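Local coordinates for putative cytoplasmic protein (Enterobacter cloacae, PDB 4HFL) that probably acts as a type VI secretion effector amidase that cleaves peptide bonds in the peptidoglycan of rival bacteria, at residues A[25-30]-A[68-73]; A[78-83]-A[98-103]. All coordinates share one frame; numbering follows the deposited sequence.

Contact 1: A[25-30]-A[68-73]; sequences WNRFKE and NYCGIP
Glu30 OE1 accepts two hydrogen bonds, one from Arg27 NE at 2.8 Å and one from the hydroxyl of Tyr65 on helix 59-69. This doubly held oxygen anchors the arginine whose aliphatic part touches Tyr69 and Cys70. The second carboxylate oxygen, Glu30 OE2, takes Arg27 NH2 at 2.6 Å, which makes the pair a side-on, two-nitrogen salt bridge within one helical turn. Both acceptors lie close to the guanidinium plane, whereas the NE donor stands 45° out of the carboxylate plane, so the two flat groups are not coplanar. Bends at chi2 and chi3 fold the guanidinium back to Glu30, while CG and CD stay against the other segment. There Arg27 CD meets Tyr69 CB at 3.7 Å, and Arg27 CG reaches Cys70 SG at 4.1 Å. The Tyr69 ring leads away to Asp87, which its OH hydrogen-bonds, and its plane stands 72° from the guanidinium; no stacking results. With 105 Å² buried in all, this is a modest surface contact. It joins helix 21-30 to the last part of helix 59-69 and the turn that follows, while on helix 21-30 Phe28 packs against Arg62, Met63 and Val66 of helix 59-69 and against strand 138-145.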
ATOM      1  N   TRP A  25       2.362 -10.487  -4.083  1.00 18.69           N
ATOM      2  CA  TRP A  25       2.964 -10.021  -5.331  1.00 22.95           C
ATOM      3  C   TRP A  25       2.040 -10.238  -6.529  1.00 25.71           C
ATOM      4  O   TRP A  25       1.943  -9.376  -7.428  1.00 25.87           O
ATOM      5  CB  TRP A  25       4.311 -10.718  -5.564  1.00 26.14           C
ATOM      6  CG  TRP A  25       5.074 -10.100  -6.698  1.00 31.68           C
ATOM      7  CD1 TRP A  25       5.043 -10.471  -8.019  1.00 35.91           C
ATOM      8  CD2 TRP A  25       5.976  -8.981  -6.615  1.00 25.99           C
ATOM      9  NE1 TRP A  25       5.874  -9.649  -8.756  1.00 37.54           N
ATOM     10  CE2 TRP A  25       6.456  -8.732  -7.916  1.00 27.52           C
ATOM     11  CE3 TRP A  25       6.421  -8.170  -5.565  1.00 22.66           C
ATOM     12  CZ2 TRP A  25       7.358  -7.708  -8.185  1.00 21.49           C
ATOM     13  CZ3 TRP A  25       7.313  -7.164  -5.839  1.00 26.76           C
ATOM     14  CH2 TRP A  25       7.773  -6.942  -7.134  1.00 28.43           C
ATOM     15  N   ASN A  26       1.367 -11.392  -6.533  1.00 23.15           N
ATOM     16  CA  ASN A  26       0.433 -11.759  -7.602  1.00 29.04           C
ATOM     17  C   ASN A  26      -0.816 -10.877  -7.657  1.00 25.47           C
ATOM     18  O   ASN A  26      -1.204 -10.373  -8.738  1.00 26.88           O
ATOM     19  CB  ASN A  26       0.029 -13.237  -7.474  1.00 30.00           C
ATOM     20  CG  ASN A  26       1.181 -14.188  -7.759  1.00 32.54           C
ATOM     21  OD1 ASN A  26       2.206 -13.792  -8.318  1.00 26.35           O
ATOM     22  ND2 ASN A  26       1.006 -15.462  -7.393  1.00 35.77           N
ATOM     23  N   ARG A  27      -1.451 -10.674  -6.499  1.00 22.54           N
ATOM     24  CA  ARG A  27      -2.602  -9.757  -6.468  1.00 23.43           C
ATOM     25  C   ARG A  27      -2.195  -8.317  -6.877  1.00 20.40           C
ATOM     26  O   ARG A  27      -2.888  -7.622  -7.675  1.00 29.03           O
ATOM     27  CB  ARG A  27      -3.295  -9.777  -5.090  1.00 23.41           C
ATOM     28  CG  ARG A  27      -3.716 -11.170  -4.577  1.00 25.65           C
ATOM     29  CD  ARG A  27      -4.950 -11.775  -5.319  1.00 23.11           C
ATOM     30  NE  ARG A  27      -4.591 -12.284  -6.643  1.00 28.56           N
ATOM     31  CZ  ARG A  27      -3.919 -13.410  -6.854  1.00 30.35           C
ATOM     32  NH1 ARG A  27      -3.529 -14.158  -5.825  1.00 33.82           N
ATOM     33  NH2 ARG A  27      -3.626 -13.784  -8.098  1.00 28.99           N
ATOM     34  N   PHE A  28      -1.055  -7.873  -6.347  1.00 24.62           N
ATOM     35  CA  PHE A  28      -0.570  -6.537  -6.698  1.00 25.62           C
ATOM     36  C   PHE A  28      -0.378  -6.424  -8.209  1.00 26.07           C
ATOM     37  O   PHE A  28      -0.799  -5.437  -8.828  1.00 23.17           O
ATOM     38  CB  PHE A  28       0.727  -6.178  -5.975  1.00 19.20           C
ATOM     39  CG  PHE A  28       1.055  -4.691  -6.023  1.00 28.10           C
ATOM     40  CD1 PHE A  28       0.896  -3.894  -4.901  1.00 28.38           C
ATOM     41  CD2 PHE A  28       1.510  -4.097  -7.201  1.00 28.17           C
ATOM     42  CE1 PHE A  28       1.196  -2.523  -4.940  1.00 27.23           C
ATOM     43  CE2 PHE A  28       1.811  -2.733  -7.249  1.00 25.45           C
ATOM     44  CZ  PHE A  28       1.660  -1.953  -6.119  1.00 25.61           C
ATOM     45  N   LYS A  29       0.264  -7.428  -8.799  1.00 27.28           N
ATOM     46  CA  LYS A  29       0.433  -7.456 -10.244  1.00 33.49           C
ATOM     47  C   LYS A  29      -0.918  -7.261 -10.893  1.00 34.62           C
ATOM     48  O   LYS A  29      -1.039  -6.461 -11.827  1.00 36.64           O
ATOM     49  CB  LYS A  29       1.069  -8.773 -10.719  1.00 44.99           C
ATOM     50  CG  LYS A  29       2.604  -8.762 -10.714  1.00 54.32           C
ATOM     51  CD  LYS A  29       3.180  -9.836 -11.646  1.00 59.22           C
ATOM     52  CE  LYS A  29       4.604  -9.486 -12.083  1.00 61.38           C
ATOM     53  NZ  LYS A  29       5.211 -10.531 -12.966  1.00 60.42           N
ATOM     54  N   GLU A  30      -1.938  -7.959 -10.381  1.00 36.32           N
ATOM     55  CA  GLU A  30      -3.290  -7.766 -10.927  1.00 36.87           C
ATOM     56  C   GLU A  30      -3.754  -6.308 -10.891  1.00 39.81           C
ATOM     57  O   GLU A  30      -4.456  -5.862 -11.806  1.00 37.64           O
ATOM     58  CB  GLU A  30      -4.317  -8.659 -10.226  1.00 39.04           C
ATOM     59  CG  GLU A  30      -4.191 -10.145 -10.557  1.00 35.47           C
ATOM     60  CD  GLU A  30      -4.929 -11.021  -9.564  1.00 37.21           C
ATOM     61  OE1 GLU A  30      -5.516 -10.483  -8.600  1.00 37.91           O
ATOM     62  OE2 GLU A  30      -4.923 -12.252  -9.743  1.00 43.21           O
ATOM     63  N   ASN A  68      -7.201  -7.613   0.973  1.00 21.31           N
ATOM     64  CA  ASN A  68      -8.507  -8.274   0.931  1.00 22.03           C
ATOM     65  C   ASN A  68      -8.402  -9.655   0.355  1.00 26.06           C
ATOM     66  O   ASN A  68      -9.047 -10.592   0.840  1.00 31.12           O
ATOM     67  CB  ASN A  68      -9.515  -7.465   0.083  1.00 23.86           C
ATOM     68  CG  ASN A  68     -10.206  -6.364   0.877  1.00 28.45           C
ATOM     69  OD1 ASN A  68     -10.504  -6.528   2.069  1.00 26.78           O
ATOM     70  ND2 ASN A  68     -10.466  -5.229   0.216  1.00 26.82           N
ATOM     71  N   TYR A  69      -7.608  -9.794  -0.701  1.00 27.18           N
ATOM     72  CA  TYR A  69      -7.569 -11.095  -1.367  1.00 26.22           C
ATOM     73  C   TYR A  69      -6.478 -12.031  -0.849  1.00 26.73           C
ATOM     74  O   TYR A  69      -6.382 -13.185  -1.271  1.00 28.96           O
ATOM     75  CB  TYR A  69      -7.568 -10.923  -2.887  1.00 29.26           C
ATOM     76  CG  TYR A  69      -8.947 -10.544  -3.382  1.00 31.22           C
ATOM     77  CD1 TYR A  69      -9.840 -11.510  -3.811  1.00 33.43           C
ATOM     78  CD2 TYR A  69      -9.368  -9.222  -3.379  1.00 33.03           C
ATOM     79  CE1 TYR A  69     -11.119 -11.166  -4.251  1.00 37.94           C
ATOM     80  CE2 TYR A  69     -10.634  -8.867  -3.818  1.00 32.20           C
ATOM     81  CZ  TYR A  69     -11.504  -9.843  -4.250  1.00 38.91           C
ATOM     82  OH  TYR A  69     -12.764  -9.477  -4.677  1.00 39.05           O
ATOM     83  N   CYS A  70      -5.686 -11.536   0.105  1.00 20.90           N
ATOM     84  CA  CYS A  70      -4.697 -12.366   0.790  1.00 18.41           C
ATOM     85  C   CYS A  70      -5.187 -12.753   2.190  1.00 25.23           C
ATOM     86  O   CYS A  70      -4.447 -13.339   2.978  1.00 25.32           O
ATOM     87  CB  CYS A  70      -3.347 -11.644   0.874  1.00 19.42           C
ATOM     88  SG  CYS A  70      -2.479 -11.624  -0.706  1.00 27.00           S
ATOM     89  N   GLY A  71      -6.439 -12.426   2.496  1.00 27.41           N
ATOM     90  CA  GLY A  71      -7.058 -12.903   3.724  1.00 23.24           C
ATOM     91  C   GLY A  71      -6.922 -11.967   4.910  1.00 29.72           C
ATOM     92  O   GLY A  71      -7.026 -12.419   6.056  1.00 29.56           O
ATOM     93  N   ILE A  72      -6.669 -10.681   4.639  1.00 21.89           N
ATOM     94  CA  ILE A  72      -6.772  -9.636   5.646  1.00 23.76           C
ATOM     95  C   ILE A  72      -7.873  -8.681   5.182  1.00 29.03           C
ATOM     96  O   ILE A  72      -7.626  -7.749   4.402  1.00 31.01           O
ATOM     97  CB  ILE A  72      -5.429  -8.873   5.842  1.00 22.56           C
ATOM     98  CG1 ILE A  72      -4.360  -9.795   6.457  1.00 19.88           C
ATOM     99  CG2 ILE A  72      -5.620  -7.622   6.714  1.00 22.83           C
ATOM    100  CD1 ILE A  72      -2.963  -9.180   6.525  1.00 24.41           C
ATOM    101  N   PRO A  73      -9.101  -8.908   5.660  1.00 30.37           N
ATOM    102  CA  PRO A  73     -10.224  -8.108   5.163  1.00 32.03           C
ATOM    103  C   PRO A  73     -10.160  -6.688   5.709  1.00 34.77           C
ATOM    104  O   PRO A  73     -10.023  -6.520   6.925  1.00 37.15           O
ATOM    105  CB  PRO A  73     -11.461  -8.868   5.690  1.00 34.26           C
ATOM    106  CG  PRO A  73     -10.976  -9.613   6.901  1.00 34.64           C
ATOM    107  CD  PRO A  73      -9.509  -9.915   6.661  1.00 35.00           C
TER

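Contact 2: A[78-83]-A[98-103]; sequences SKYATV and MIAFLP
Tyr80 and Phe101 form an edge-to-face (T-shaped) aromatic pair that fastens the loop leading into strand 82-84 onto helix 95-106, within the amidase fold of a Peptidase_CA clan member. The centroids are 5.3 Å apart and the planes stand at 68°, with Phe101 presenting its edge to the tyrosine's face. Phe101 CD1 is the atom that makes the approach, 3.8 Å above the Tyr80 plane and displaced toward the rim. Having CG anti to the backbone N (chi1 179°), Phe101 sends its ring across the tyrosine at about a right angle.

Apolar contacts with the helix add to this pair. Tyr80 CE1 lies 3.8 Å from Phe101 CB, so the tyrosine rests on the root of the phenylalanine as well as on its ring. Ala100 adds a looser touch, its CB 4.3 Å from Tyr80 CE1. On the opposite face of the Tyr80 ring, CB of the preceding Lys79 sits over the centre; the aromatic plane is thus sandwiched between a neighbour in sequence and the helix.

Polar bonding between the two segments is absent, and the 145 Å² they bury rests on apolar and aromatic packing. A hydrogen bond from just outside helps: Ala81 N donates to the side-chain OD2 of Asp97, one residue ahead of 98-103. Met92 of strand 90-92 touches both aromatic side chains, and Leu67 of helix 59-69 packs on Phe101. At the outer end of the tyrosine, OH passes beside the helix backbone, 3.8 Å from Phe101 CA.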
ATOM      1  N   SER A  78     -13.989   3.349  12.275  1.00 66.74           N
ATOM      2  CA  SER A  78     -13.975   4.806  12.200  1.00 68.22           C
ATOM      3  C   SER A  78     -12.578   5.363  11.930  1.00 64.63           C
ATOM      4  O   SER A  78     -12.437   6.521  11.539  1.00 67.86           O
ATOM      5  CB  SER A  78     -14.564   5.424  13.477  1.00 69.57           C
ATOM      6  OG  SER A  78     -13.917   4.942  14.645  1.00 68.88           O
ATOM      7  N   LYS A  79     -11.550   4.541  12.132  1.00 58.45           N
ATOM      8  CA  LYS A  79     -10.173   4.988  11.920  1.00 57.89           C
ATOM      9  C   LYS A  79      -9.785   5.023  10.442  1.00 50.64           C
ATOM     10  O   LYS A  79      -8.823   5.703  10.065  1.00 46.22           O
ATOM     11  CB  LYS A  79      -9.188   4.102  12.691  1.00 60.54           C
ATOM     12  CG  LYS A  79      -9.319   4.201  14.204  1.00 63.48           C
ATOM     13  CD  LYS A  79      -8.405   3.212  14.910  1.00 65.26           C
ATOM     14  CE  LYS A  79      -9.211   2.286  15.812  1.00 69.25           C
ATOM     15  NZ  LYS A  79      -8.354   1.502  16.748  1.00 69.53           N
ATOM     16  N   TYR A  80     -10.537   4.305   9.610  1.00 43.40           N
ATOM     17  CA  TYR A  80     -10.146   4.120   8.215  1.00 45.20           C
ATOM     18  C   TYR A  80     -11.282   4.461   7.256  1.00 46.76           C
ATOM     19  O   TYR A  80     -12.373   3.901   7.355  1.00 55.15           O
ATOM     20  CB  TYR A  80      -9.663   2.675   7.995  1.00 43.84           C
ATOM     21  CG  TYR A  80      -8.738   2.192   9.097  1.00 43.68           C
ATOM     22  CD1 TYR A  80      -7.457   2.709   9.231  1.00 43.42           C
ATOM     23  CD2 TYR A  80      -9.155   1.234  10.011  1.00 49.35           C
ATOM     24  CE1 TYR A  80      -6.616   2.284  10.243  1.00 46.43           C
ATOM     25  CE2 TYR A  80      -8.319   0.800  11.022  1.00 45.36           C
ATOM     26  CZ  TYR A  80      -7.051   1.329  11.130  1.00 42.87           C
ATOM     27  OH  TYR A  80      -6.212   0.903  12.131  1.00 39.86           O
ATOM     28  N   ALA A  81     -11.022   5.380   6.328  1.00 44.91           N
ATOM     29  CA  ALA A  81     -12.024   5.759   5.326  1.00 48.15           C
ATOM     30  C   ALA A  81     -12.118   4.675   4.266  1.00 46.83           C
ATOM     31  O   ALA A  81     -11.121   4.347   3.617  1.00 38.63           O
ATOM     32  CB  ALA A  81     -11.672   7.096   4.684  1.00 47.18           C
ATOM     33  N   THR A  82     -13.313   4.115   4.095  1.00 48.71           N
ATOM     34  CA  THR A  82     -13.500   2.998   3.177  1.00 51.26           C
ATOM     35  C   THR A  82     -14.749   3.179   2.328  1.00 48.68           C
ATOM     36  O   THR A  82     -15.750   3.726   2.795  1.00 52.11           O
ATOM     37  CB  THR A  82     -13.611   1.651   3.940  1.00 33.08           C
ATOM     38  OG1 THR A  82     -14.753   1.680   4.804  1.00 39.73           O
ATOM     39  CG2 THR A  82     -12.346   1.387   4.779  1.00 26.04           C
ATOM     40  N   VAL A  83     -14.680   2.742   1.072  1.00 42.27           N
ATOM     41  CA  VAL A  83     -15.904   2.512   0.301  1.00 42.77           C
ATOM     42  C   VAL A  83     -15.921   1.040  -0.093  1.00 47.39           C
ATOM     43  O   VAL A  83     -15.118   0.254   0.420  1.00 42.69           O
ATOM     44  CB  VAL A  83     -16.024   3.405  -0.954  1.00 39.70           C
ATOM     45  CG1 VAL A  83     -16.105   4.898  -0.565  1.00 41.21           C
ATOM     46  CG2 VAL A  83     -14.875   3.138  -1.922  1.00 36.65           C
ATOM     47  N   MET A  98      -3.991   3.547   5.262  1.00 27.08           N
ATOM     48  CA  MET A  98      -3.375   2.252   4.982  1.00 23.68           C
ATOM     49  C   MET A  98      -2.113   2.106   5.840  1.00 28.47           C
ATOM     50  O   MET A  98      -1.862   1.053   6.460  1.00 29.73           O
ATOM     51  CB  MET A  98      -3.038   2.150   3.492  1.00 21.73           C
ATOM     52  CG  MET A  98      -2.320   0.869   3.079  1.00 22.82           C
ATOM     53  SD  MET A  98      -3.163  -0.647   3.611  1.00 24.49           S
ATOM     54  CE  MET A  98      -4.744  -0.499   2.757  1.00 19.96           C
ATOM     55  N   ILE A  99      -1.346   3.195   5.885  1.00 28.75           N
ATOM     56  CA  ILE A  99      -0.116   3.263   6.666  1.00 25.66           C
ATOM     57  C   ILE A  99      -0.387   2.984   8.145  1.00 23.40           C
ATOM     58  O   ILE A  99       0.338   2.213   8.775  1.00 20.02           O
ATOM     59  CB  ILE A  99       0.602   4.628   6.454  1.00 27.29           C
ATOM     60  CG1 ILE A  99       1.228   4.682   5.046  1.00 24.29           C
ATOM     61  CG2 ILE A  99       1.662   4.843   7.495  1.00 31.55           C
ATOM     62  CD1 ILE A  99       1.916   6.020   4.691  1.00 25.61           C
ATOM     63  N   ALA A 100      -1.437   3.592   8.699  1.00 25.86           N
ATOM     64  CA  ALA A 100      -1.829   3.319  10.090  1.00 19.19           C
ATOM     65  C   ALA A 100      -2.358   1.894  10.281  1.00 25.06           C
ATOM     66  O   ALA A 100      -2.118   1.257  11.304  1.00 26.53           O
ATOM     67  CB  ALA A 100      -2.856   4.337  10.551  1.00 23.49           C
ATOM     68  N   PHE A 101      -3.067   1.390   9.276  1.00 22.55           N
ATOM     69  CA  PHE A 101      -3.702   0.089   9.360  1.00 24.13           C
ATOM     70  C   PHE A 101      -2.699  -1.051   9.432  1.00 24.07           C
ATOM     71  O   PHE A 101      -2.886  -1.996  10.199  1.00 22.32           O
ATOM     72  CB  PHE A 101      -4.613  -0.116   8.158  1.00 29.41           C
ATOM     73  CG  PHE A 101      -5.301  -1.453   8.135  1.00 30.55           C
ATOM     74  CD1 PHE A 101      -6.047  -1.886   9.226  1.00 25.14           C
ATOM     75  CD2 PHE A 101      -5.223  -2.266   7.013  1.00 30.50           C
ATOM     76  CE1 PHE A 101      -6.696  -3.123   9.202  1.00 21.48           C
ATOM     77  CE2 PHE A 101      -5.875  -3.506   6.975  1.00 28.52           C
ATOM     78  CZ  PHE A 101      -6.608  -3.932   8.068  1.00 25.29           C
ATOM     79  N   LEU A 102      -1.647  -0.973   8.623  1.00 19.72           N
ATOM     80  CA  LEU A 102      -0.717  -2.100   8.507  1.00 16.48           C
ATOM     81  C   LEU A 102      -0.146  -2.675   9.828  1.00 17.14           C
ATOM     82  O   LEU A 102      -0.176  -3.894  10.028  1.00 20.19           O
ATOM     83  CB  LEU A 102       0.386  -1.772   7.490  1.00 13.38           C
ATOM     84  CG  LEU A 102      -0.176  -1.849   6.069  1.00 21.00           C
ATOM     85  CD1 LEU A 102       0.750  -1.184   5.059  1.00 18.04           C
ATOM     86  CD2 LEU A 102      -0.412  -3.319   5.703  1.00 24.23           C
ATOM     87  N   PRO A 103       0.377  -1.822  10.731  1.00 26.31           N
ATOM     88  CA  PRO A 103       0.911  -2.445  11.952  1.00 27.88           C
ATOM     89  C   PRO A 103      -0.166  -3.106  12.835  1.00 27.47           C
ATOM     90  O   PRO A 103       0.139  -4.036  13.587  1.00 24.17           O
ATOM     91  CB  PRO A 103       1.578  -1.272  12.687  1.00 27.04           C
ATOM     92  CG  PRO A 103       0.931  -0.043  12.134  1.00 29.93           C
ATOM     93  CD  PRO A 103       0.644  -0.372  10.691  1.00 26.33           C
TER

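The two contacts lie in series along the chain, contact 1 closing before contact 2 opens, and their centres are 16 Å apart. They nevertheless meet directly: Ile72 CG2 of segment 68-73 packs against Phe101 CZ of segment 98-103 at 4.1 Å, and Ile72 also touches Val105 and Leu106 of helix 95-106. Helix 59-69 serves both, since its end faces helix 21-30 in contact 1 while its Leu67 reaches Phe101 of contact 2. The characters differ, a partly exposed arginine-centred surface contact against a buried aromatic one. Each centre is about 11 Å from the centre of the chain.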